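Local coordinates for protein HIAXHD3 (Humicola insolens, PDB 3ZXK) that hydrolyses alpha-L-arabinofuranosidic bonds, removing arabinose side chains, probably from arabinoxylan, as an exo-acting glycoside hydrolase of family 43, at residues V12-H17 with G272-V277; F246-G251 with F265-P270. One frame throughout, in Å; residues are numbered along the deposited sequence.

Interaction 1: V12-H17 with G272-V277; sequences VLWEDH and GRIPVV. With AHR (alpha-L-arabinofuranose), chain C.
Ile-274 lays its CD1 methyl over the five-membered ring of Trp-14, 3.7 Å from the ring centroid and 12° off the normal, a CH-pi contact on one face of the indole. The beta-branched chain suits this double task: while CD1 covers the ring, CG2 turns back against Glu-15 O. One residue on, the compact, rigid ring of Pro-275 packs against the backbone of the 12-17 loop, its CD 3.2 Å from Leu-13 O and its CG touching CB of Leu-13. Val-12 spreads its two methyls, CG2 to Pro-275 CG and CG1 crosswise to Val-277 CG2 at 3.6 Å, and its N donates to Pro-275 O.

At the other end the contact is polar. Asp-16 holds CG anti to its N (chi1 -179°), which brings OD1 to Arg-273 N at 2.9 Å in an almost straight bond (178°), received on the anti side of the carboxylate and well out of its plane. Water 1 also donates to OD1, while OD2 is taken by Gly-507 N. Gly-272 fits here because a side chain would run into Asp-16 CG, and its backbone angles suit glycine alone. His-17 N closes the end with a bond to Arg-273 O.

Arg-273 bends at chi3, turning its guanidinium edge-on: NE gives a bond to water 1, NH1 one to O3 of the arabinofuranose at 2.9 Å. Asp-16 thus acts as a second-shell residue, and the loop and strand 273-282 together back the arabinose pocket of the family 43 five-bladed beta-propeller.

Interaction 2: F246-G251 with F265-P270; sequences FAHQGG and FMDAYP. With AHR (alpha-L-arabinofuranose), chain C.
His-248 and Phe-265 form an antiparallel, hydrogen-bonded pair, each N giving a 3.1 Å bond to the other's O. Phe-265 O is also approached by the CA-H of Ala-247.

The same two residues meet through their rings. As cross-strand partners they project from the same face of the sheet, and with CG of each set between backbone N and carbonyl carbon (chi1 69° for His-248, 55° for Phe-265) the rings turn toward each other, the edge of Phe-265 to the imidazole face in a T-shaped pair, planes at 58° and centroids 5.1 Å apart. His-248 O sits over the centre of the phenyl ring, and Gln-249 runs alongside it, CB 3.5 Å from CE2 and OE1 near CZ. Strands 250-254 and 260-267 are a hairpin in one four-stranded blade of the five-bladed propeller known from family 43, and this pair lies at its pocket end, where the chain turns a corner at Gln-249.

Polar contacts set the imidazole. ND1 donates to Phe-246 O at 2.7 Å, near the ring plane, which fixes the ring's rotation and presents NE2 to arabinofuranose O2 (2.6 Å). Replacing His-248 by an alanine is likely to leave O2 of the sugar without this partner and the edge of Phe-265 without a face to lean on. Asp-267 uses both carboxylate oxygens, accepting from O3 at OD1 and from O5 at OD2; its short forked end suits two sugar hydroxyls. Water 2 ties OD2 to Phe-246 N.

On the other side of the strand the flexible thioether of Met-266, in one of its two modelled conformers, brings SD 3.7 Å from the small CB of Ala-247.

In the fold
Interactions 1 and 2 lie with their centres 8 Å apart and share one sheet: strands 260-267 and 273-282 are neighbours in it, and along the chain interaction 2 is nested in the loop that interaction 1 closes. A probable hydrogen bond from Met-266 N to Ile-274 O, 2.9 Å, links them directly, and Arg-273 CD packs 3.2 Å from Asp-267 OD1. Their common target is the arabinofuranose. Its O3 is held between Arg-273 of interaction 1 and Asp-267 of interaction 2, while interaction 2 also reaches O2 and O5. The loop 12-17 meanwhile bonds to Gly-507 and Arg-375, joining the propeller to the C-terminal concanavalin A-like domain.

Interaction 1: V12-H17 with G272-V277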
ATOM      1  N   VAL A  12     -10.753   8.558   5.265  1.00  6.50           N
ATOM      2  CA  VAL A  12     -10.591   9.433   4.105  1.00  6.84           C
ATOM      3  C   VAL A  12     -10.302   8.669   2.810  1.00  7.22           C
ATOM      4  O   VAL A  12     -10.643   9.138   1.728  1.00  8.67           O
ATOM      5  CB  VAL A  12      -9.569  10.563   4.352  1.00  5.96           C
ATOM      6  CG1 VAL A  12     -10.033  11.414   5.515  1.00  7.29           C
ATOM      7  CG2 VAL A  12      -8.163  10.009   4.615  1.00  5.70           C
ATOM      8  N   LEU A  13      -9.731   7.473   2.926  1.00  6.53           N
ATOM      9  CA  LEU A  13      -9.429   6.647   1.758  1.00  6.45           C
ATOM     10  C   LEU A  13      -9.604   5.225   2.227  1.00  6.12           C
ATOM     11  O   LEU A  13      -8.919   4.799   3.157  1.00  7.17           O
ATOM     12  CB  LEU A  13      -7.988   6.878   1.296  1.00  6.66           C
ATOM     13  CG  LEU A  13      -7.517   5.997   0.122  1.00  7.04           C
ATOM     14  CD1 LEU A  13      -8.331   6.191  -1.146  1.00  8.16           C
ATOM     15  CD2 LEU A  13      -6.036   6.211  -0.148  1.00  8.80           C
ATOM     16  N   TRP A  14     -10.527   4.481   1.626  1.00  5.95           N
ATOM     17  CA  TRP A  14     -10.785   3.128   2.090  1.00  6.09           C
ATOM     18  C   TRP A  14      -9.995   2.138   1.286  1.00  6.00           C
ATOM     19  O   TRP A  14     -10.559   1.242   0.632  1.00  6.40           O
ATOM     20  CB  TRP A  14     -12.263   2.818   1.998  1.00  6.56           C
ATOM     21  CG  TRP A  14     -12.684   1.776   3.006  1.00  6.64           C
ATOM     22  CD1 TRP A  14     -12.081   0.563   3.284  1.00  7.32           C
ATOM     23  CD2 TRP A  14     -13.841   1.853   3.891  1.00  7.55           C
ATOM     24  NE1 TRP A  14     -12.775  -0.105   4.251  1.00  7.24           N
ATOM     25  CE2 TRP A  14     -13.845   0.625   4.670  1.00  7.94           C
ATOM     26  CE3 TRP A  14     -14.851   2.794   4.095  1.00  7.85           C
ATOM     27  CZ2 TRP A  14     -14.807   0.376   5.636  1.00  8.25           C
ATOM     28  CZ3 TRP A  14     -15.816   2.537   5.075  1.00  9.89           C
ATOM     29  CH2 TRP A  14     -15.799   1.352   5.815  1.00  9.83           C
ATOM     30  N   GLU A  15      -8.682   2.304   1.302  1.00  5.88           N
ATOM     31  CA  GLU A  15      -7.769   1.410   0.577  1.00  6.06           C
ATOM     32  C   GLU A  15      -6.535   1.234   1.454  1.00  6.03           C
ATOM     33  O   GLU A  15      -6.109   2.171   2.149  1.00  6.21           O
ATOM     34  CB  GLU A  15      -7.376   1.989  -0.795  1.00  6.91           C
ATOM     35  CG  GLU A  15      -8.506   2.008  -1.838  1.00  8.93           C
ATOM     36  CD  GLU A  15      -8.081   2.503  -3.225  1.00 13.32           C
ATOM     37  OE1 GLU A  15      -6.879   2.394  -3.531  1.00 18.24           O
ATOM     38  OE2 GLU A  15      -8.938   3.018  -4.008  1.00 15.01           O
ATOM     39  N   ASP A  16      -5.948   0.038   1.415  1.00  6.32           N
ATOM     40  CA  ASP A  16      -4.833  -0.366   2.269  1.00  5.80           C
ATOM     41  C   ASP A  16      -3.554   0.434   1.961  1.00  5.15           C
ATOM     42  O   ASP A  16      -2.877   0.148   0.984  1.00  4.82           O
ATOM     43  CB  ASP A  16      -4.608  -1.860   2.038  1.00  5.75           C
ATOM     44  CG  ASP A  16      -3.504  -2.437   2.856  1.00  5.05           C
ATOM     45  OD1 ASP A  16      -3.353  -2.041   4.029  1.00  5.60           O
ATOM     46  OD2 ASP A  16      -2.812  -3.336   2.320  1.00  5.83           O
ATOM     47  N   HIS A  17      -3.203   1.381   2.833  1.00  5.12           N
ATOM     48  CA  HIS A  17      -2.010   2.277   2.665  1.00  4.57           C
ATOM     49  C   HIS A  17      -1.359   2.440   4.021  1.00  4.99           C
ATOM     50  O   HIS A  17      -1.419   3.505   4.643  1.00  5.80           O
ATOM     51  CB  HIS A  17      -2.372   3.606   1.958  1.00  4.90           C
ATOM     52  CG  HIS A  17      -2.405   3.501   0.444  1.00  5.60           C
ATOM     53  ND1 HIS A  17      -1.280   3.361  -0.304  1.00  6.38           N
ATOM     54  CD2 HIS A  17      -3.465   3.474  -0.444  1.00  6.21           C
ATOM     55  CE1 HIS A  17      -1.617   3.274  -1.610  1.00  6.30           C
ATOM     56  NE2 HIS A  17      -2.952   3.346  -1.694  1.00  7.28           N
ATOM     57  N   GLY A 272      -7.518  -4.221   5.122  1.00  6.12           N
ATOM     58  CA  GLY A 272      -6.191  -3.637   5.334  1.00  5.87           C
ATOM     59  C   GLY A 272      -6.220  -2.432   6.253  1.00  5.01           C
ATOM     60  O   GLY A 272      -7.141  -2.275   7.043  1.00  5.65           O
ATOM     61  N   ARG A 273      -5.188  -1.613   6.168  1.00  4.93           N
ATOM     62  CA  ARG A 273      -4.973  -0.529   7.110  1.00  5.09           C
ATOM     63  C   ARG A 273      -5.194   0.781   6.390  1.00  4.81           C
ATOM     64  O   ARG A 273      -4.513   1.078   5.405  1.00  4.90           O
ATOM     65  CB  ARG A 273      -3.589  -0.645   7.743  1.00  4.95           C
ATOM     66  CG  ARG A 273      -3.583  -1.880   8.634  1.00  6.05           C
ATOM     67  CD  ARG A 273      -2.255  -2.214   9.269  1.00  6.16           C
ATOM     68  NE  ARG A 273      -1.213  -2.552   8.318  1.00  6.22           N
ATOM     69  CZ  ARG A 273       0.076  -2.658   8.644  1.00  7.21           C
ATOM     70  NH1 ARG A 273       0.467  -2.449   9.918  1.00  9.02           N
ATOM     71  NH2 ARG A 273       0.975  -2.970   7.703  1.00  7.99           N
ATOM     72  N   ILE A 274      -6.186   1.531   6.870  1.00  4.45           N
ATOM     73  CA  ILE A 274      -6.741   2.653   6.138  1.00  4.76           C
ATOM     74  C   ILE A 274      -6.673   3.953   6.946  1.00  4.36           C
ATOM     75  O   ILE A 274      -6.800   3.945   8.165  1.00  4.52           O
ATOM     76  CB  ILE A 274      -8.188   2.329   5.644  1.00  5.46           C
ATOM     77  CG1 ILE A 274      -9.186   2.284   6.814  1.00  5.98           C
ATOM     78  CG2 ILE A 274      -8.189   1.021   4.833  1.00  5.88           C
ATOM     79  CD1 ILE A 274     -10.595   1.911   6.381  1.00  6.34           C
ATOM     80  N   PRO A 275      -6.486   5.090   6.262  1.00  4.60           N
ATOM     81  CA  PRO A 275      -6.250   6.325   7.003  1.00  4.49           C
ATOM     82  C   PRO A 275      -7.504   7.041   7.505  1.00  4.65           C
ATOM     83  O   PRO A 275      -8.538   7.065   6.821  1.00  4.90           O
ATOM     84  CB  PRO A 275      -5.542   7.229   5.975  1.00  4.40           C
ATOM     85  CG  PRO A 275      -6.019   6.735   4.644  1.00  4.73           C
ATOM     86  CD  PRO A 275      -6.212   5.241   4.813  1.00  4.53           C
ATOM     87  N   VAL A 276      -7.365   7.609   8.699  1.00  4.74           N
ATOM     88  CA  VAL A 276      -8.396   8.464   9.326  1.00  4.72           C
ATOM     89  C   VAL A 276      -7.703   9.765   9.750  1.00  4.81           C
ATOM     90  O   VAL A 276      -6.510   9.774  10.052  1.00  5.03           O
ATOM     91  CB  VAL A 276      -9.078   7.761  10.533  1.00  5.23           C
ATOM     92  CG1 VAL A 276      -9.862   6.542  10.046  1.00  5.69           C
ATOM     93  CG2 VAL A 276      -8.050   7.315  11.550  1.00  5.90           C
ATOM     94  N   VAL A 277      -8.469  10.861   9.772  1.00  4.62           N
ATOM     95  CA  VAL A 277      -7.932  12.213  10.018  1.00  5.04           C
ATOM     96  C   VAL A 277      -8.713  12.891  11.146  1.00  5.22           C
ATOM     97  O   VAL A 277      -9.943  12.809  11.194  1.00  5.22           O
ATOM     98  CB  VAL A 277      -8.001  13.074   8.728  1.00  4.73           C
ATOM     99  CG1 VAL A 277      -7.401  14.457   8.967  1.00  5.52           C
ATOM    100  CG2 VAL A 277      -7.219  12.393   7.599  1.00  4.87           C
TER
HETATM  101  O5  AHR C   3      -2.881  -4.891  14.883  1.00 12.55           O
HETATM  102  C5  AHR C   3      -2.212  -5.235  13.653  1.00 13.07           C
HETATM  103  C4  AHR C   3      -0.864  -4.522  13.505  1.00 14.68           C
HETATM  104  O4  AHR C   3       0.003  -4.858  14.586  1.00 15.54           O
HETATM  105  C3  AHR C   3      -0.876  -2.998  13.561  1.00 12.47           C
HETATM  106  O3  AHR C   3      -1.233  -2.398  12.325  1.00 12.69           O
HETATM  107  C2  AHR C   3       0.539  -2.626  13.912  1.00 15.72           C
HETATM  108  O2  AHR C   3       0.596  -1.450  14.742  1.00 15.79           O
HETATM  109  C1  AHR C   3       1.007  -3.834  14.699  1.00 17.61           C
HETATM  110  O   HOH W   1      -1.494  -3.176   5.605  1.00  5.46           O

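Interaction 2: F246-G251 with F265-P270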
ATOM      1  N   PHE A 246      -7.692   0.029  16.599  1.00  6.96           N
ATOM      2  CA  PHE A 246      -7.559   1.383  17.092  1.00  7.36           C
ATOM      3  C   PHE A 246      -6.756   2.231  16.151  1.00  7.17           C
ATOM      4  O   PHE A 246      -5.790   1.752  15.535  1.00  7.48           O
ATOM      5  CB  PHE A 246      -6.797   1.385  18.418  1.00  8.48           C
ATOM      6  CG  PHE A 246      -7.495   0.659  19.500  1.00  9.56           C
ATOM      7  CD1 PHE A 246      -8.513   1.291  20.210  1.00 10.30           C
ATOM      8  CD2 PHE A 246      -7.190  -0.670  19.781  1.00 10.22           C
ATOM      9  CE1 PHE A 246      -9.203   0.613  21.215  1.00 11.70           C
ATOM     10  CE2 PHE A 246      -7.863  -1.346  20.802  1.00 12.16           C
ATOM     11  CZ  PHE A 246      -8.879  -0.704  21.508  1.00 12.91           C
ATOM     12  N   ALA A 247      -7.166   3.490  16.046  1.00  7.34           N
ATOM     13  CA  ALA A 247      -6.392   4.529  15.357  1.00  6.87           C
ATOM     14  C   ALA A 247      -5.036   4.674  16.014  1.00  7.11           C
ATOM     15  O   ALA A 247      -4.948   4.884  17.229  1.00  7.99           O
ATOM     16  CB  ALA A 247      -7.158   5.860  15.398  1.00  6.98           C
ATOM     17  N   HIS A 248      -3.971   4.504  15.214  1.00  6.37           N
ATOM     18  CA  HIS A 248      -2.612   4.635  15.753  1.00  6.64           C
ATOM     19  C   HIS A 248      -1.615   4.822  14.658  1.00  6.75           C
ATOM     20  O   HIS A 248      -1.962   4.705  13.464  1.00  6.48           O
ATOM     21  CB  HIS A 248      -2.270   3.409  16.616  1.00  7.50           C
ATOM     22  CG  HIS A 248      -2.108   2.124  15.839  1.00  7.91           C
ATOM     23  ND1 HIS A 248      -3.133   1.502  15.199  1.00  8.91           N
ATOM     24  CD2 HIS A 248      -0.983   1.352  15.606  1.00  8.54           C
ATOM     25  CE1 HIS A 248      -2.663   0.391  14.585  1.00  9.41           C
ATOM     26  NE2 HIS A 248      -1.360   0.291  14.854  1.00  9.78           N
ATOM     27  N   GLN A 249      -0.362   5.092  15.053  1.00  6.88           N
ATOM     28  CA  GLN A 249       0.752   5.275  14.131  1.00  7.30           C
ATOM     29  C   GLN A 249       0.448   6.482  13.202  1.00  6.75           C
ATOM     30  O   GLN A 249      -0.243   7.434  13.618  1.00  6.88           O
ATOM     31  CB  GLN A 249       1.105   3.962  13.415  1.00  8.53           C
ATOM     32  CG  GLN A 249       2.598   3.832  13.157  1.00  8.05           C
ATOM     33  CD  GLN A 249       3.009   2.436  12.735  1.00  9.99           C
ATOM     34  OE1 GLN A 249       2.352   1.442  13.089  1.00 12.68           O
ATOM     35  NE2 GLN A 249       4.108   2.350  11.950  1.00 11.17           N
ATOM     36  N   GLY A 250       0.965   6.517  11.981  1.00  7.17           N
ATOM     37  CA  GLY A 250       0.683   7.694  11.140  1.00  5.88           C
ATOM     38  C   GLY A 250       1.552   8.886  11.526  1.00  6.05           C
ATOM     39  O   GLY A 250       2.628   8.733  12.120  1.00  6.30           O
ATOM     40  N   GLY A 251       1.078  10.085  11.219  1.00  5.60           N
ATOM     41  CA  GLY A 251       1.877  11.278  11.484  1.00  5.44           C
ATOM     42  C   GLY A 251       1.026  12.517  11.492  1.00  5.36           C
ATOM     43  O   GLY A 251      -0.191  12.462  11.294  1.00  5.39           O
ATOM     44  N   PHE A 265      -3.822   5.424  11.108  1.00  4.55           N
ATOM     45  CA  PHE A 265      -4.600   4.426  10.387  1.00  4.97           C
ATOM     46  C   PHE A 265      -5.265   3.458  11.334  1.00  5.55           C
ATOM     47  O   PHE A 265      -4.885   3.357  12.520  1.00  5.48           O
ATOM     48  CB  PHE A 265      -3.769   3.666   9.308  1.00  6.10           C
ATOM     49  CG  PHE A 265      -2.530   3.025   9.847  1.00  7.77           C
ATOM     50  CD1 PHE A 265      -2.597   1.768  10.457  1.00  9.00           C
ATOM     51  CD2 PHE A 265      -1.294   3.676   9.751  1.00  8.28           C
ATOM     52  CE1 PHE A 265      -1.447   1.166  10.965  1.00 10.33           C
ATOM     53  CE2 PHE A 265      -0.155   3.073  10.238  1.00  9.71           C
ATOM     54  CZ  PHE A 265      -0.224   1.825  10.840  1.00 10.54           C
ATOM     55  N   MET A 266      -6.271   2.764  10.792  1.00  5.27           N
ATOM     56  CA  MET A 266      -7.070   1.753  11.483  0.57  5.96           C
ATOM     57  C   MET A 266      -6.667   0.367  10.983  1.00  6.10           C
ATOM     58  O   MET A 266      -6.345   0.221   9.792  1.00  7.19           O
ATOM     59  CB  MET A 266      -8.554   1.942  11.135  0.57  6.57           C
ATOM     60  CG  MET A 266      -9.140   3.314  11.441  0.57  7.46           C
ATOM     61  SD  MET A 266      -9.163   3.736  13.201  0.57  9.36           S
ATOM     62  CE  MET A 266     -10.174   2.434  13.919  0.57  7.61           C
ATOM     63  N   ASP A 267      -6.770  -0.642  11.850  1.00  6.03           N
ATOM     64  CA  ASP A 267      -6.624  -2.063  11.465  1.00  6.03           C
ATOM     65  C   ASP A 267      -7.930  -2.644  10.882  1.00  5.44           C
ATOM     66  O   ASP A 267      -8.578  -3.510  11.470  1.00  5.54           O
ATOM     67  CB  ASP A 267      -6.072  -2.922  12.623  1.00  7.11           C
ATOM     68  CG  ASP A 267      -4.608  -2.598  12.962  1.00  7.92           C
ATOM     69  OD1 ASP A 267      -3.841  -2.262  12.043  1.00 10.31           O
ATOM     70  OD2 ASP A 267      -4.226  -2.681  14.160  1.00  8.76           O
ATOM     71  N   ALA A 268      -8.315  -2.154   9.709  1.00  5.29           N
ATOM     72  CA  ALA A 268      -9.602  -2.476   9.112  1.00  5.87           C
ATOM     73  C   ALA A 268      -9.566  -3.766   8.286  1.00  5.38           C
ATOM     74  O   ALA A 268     -10.082  -3.803   7.165  1.00  5.81           O
ATOM     75  CB  ALA A 268     -10.065  -1.297   8.261  1.00  6.10           C
ATOM     76  N   TYR A 269      -8.968  -4.827   8.850  1.00  5.13           N
ATOM     77  CA  TYR A 269      -8.964  -6.152   8.239  1.00  5.38           C
ATOM     78  C   TYR A 269     -10.416  -6.635   8.131  1.00  5.46           C
ATOM     79  O   TYR A 269     -11.233  -6.344   9.024  1.00  5.75           O
ATOM     80  CB  TYR A 269      -8.097  -7.095   9.057  1.00  5.49           C
ATOM     81  CG  TYR A 269      -6.652  -6.660   8.984  1.00  5.31           C
ATOM     82  CD1 TYR A 269      -5.932  -6.809   7.805  1.00  5.48           C
ATOM     83  CD2 TYR A 269      -6.023  -6.028  10.059  1.00  5.37           C
ATOM     84  CE1 TYR A 269      -4.617  -6.367   7.705  1.00  5.33           C
ATOM     85  CE2 TYR A 269      -4.709  -5.597   9.961  1.00  6.11           C
ATOM     86  CZ  TYR A 269      -4.007  -5.776   8.775  1.00  5.18           C
ATOM     87  OH  TYR A 269      -2.690  -5.339   8.678  1.00  6.41           O
ATOM     88  N   PRO A 270     -10.772  -7.331   7.024  1.00  5.30           N
ATOM     89  CA  PRO A 270      -9.876  -7.906   6.008  1.00  5.36           C
ATOM     90  C   PRO A 270      -9.454  -6.978   4.864  1.00  6.03           C
ATOM     91  O   PRO A 270      -8.726  -7.400   3.979  1.00  7.05           O
ATOM     92  CB  PRO A 270     -10.687  -9.091   5.472  1.00  5.95           C
ATOM     93  CG  PRO A 270     -12.091  -8.578   5.532  1.00  6.15           C
ATOM     94  CD  PRO A 270     -12.144  -7.857   6.877  1.00  5.74           C
TER
HETATM   95  O5  AHR C   3      -2.881  -4.891  14.883  1.00 12.55           O
HETATM   96  C5  AHR C   3      -2.212  -5.235  13.653  1.00 13.07           C
HETATM   97  C4  AHR C   3      -0.864  -4.522  13.505  1.00 14.68           C
HETATM   98  O4  AHR C   3       0.003  -4.858  14.586  1.00 15.54           O
HETATM   99  C3  AHR C   3      -0.876  -2.998  13.561  1.00 12.47           C
HETATM  100  O3  AHR C   3      -1.233  -2.398  12.325  1.00 12.69           O
HETATM  101  C2  AHR C   3       0.539  -2.626  13.912  1.00 15.72           C
HETATM  102  O2  AHR C   3       0.596  -1.450  14.742  1.00 15.79           O
HETATM  103  C1  AHR C   3       1.007  -3.834  14.699  1.00 17.61           C
HETATM  104  O   HOH W   2      -5.388  -1.639  16.451  1.00  9.79           O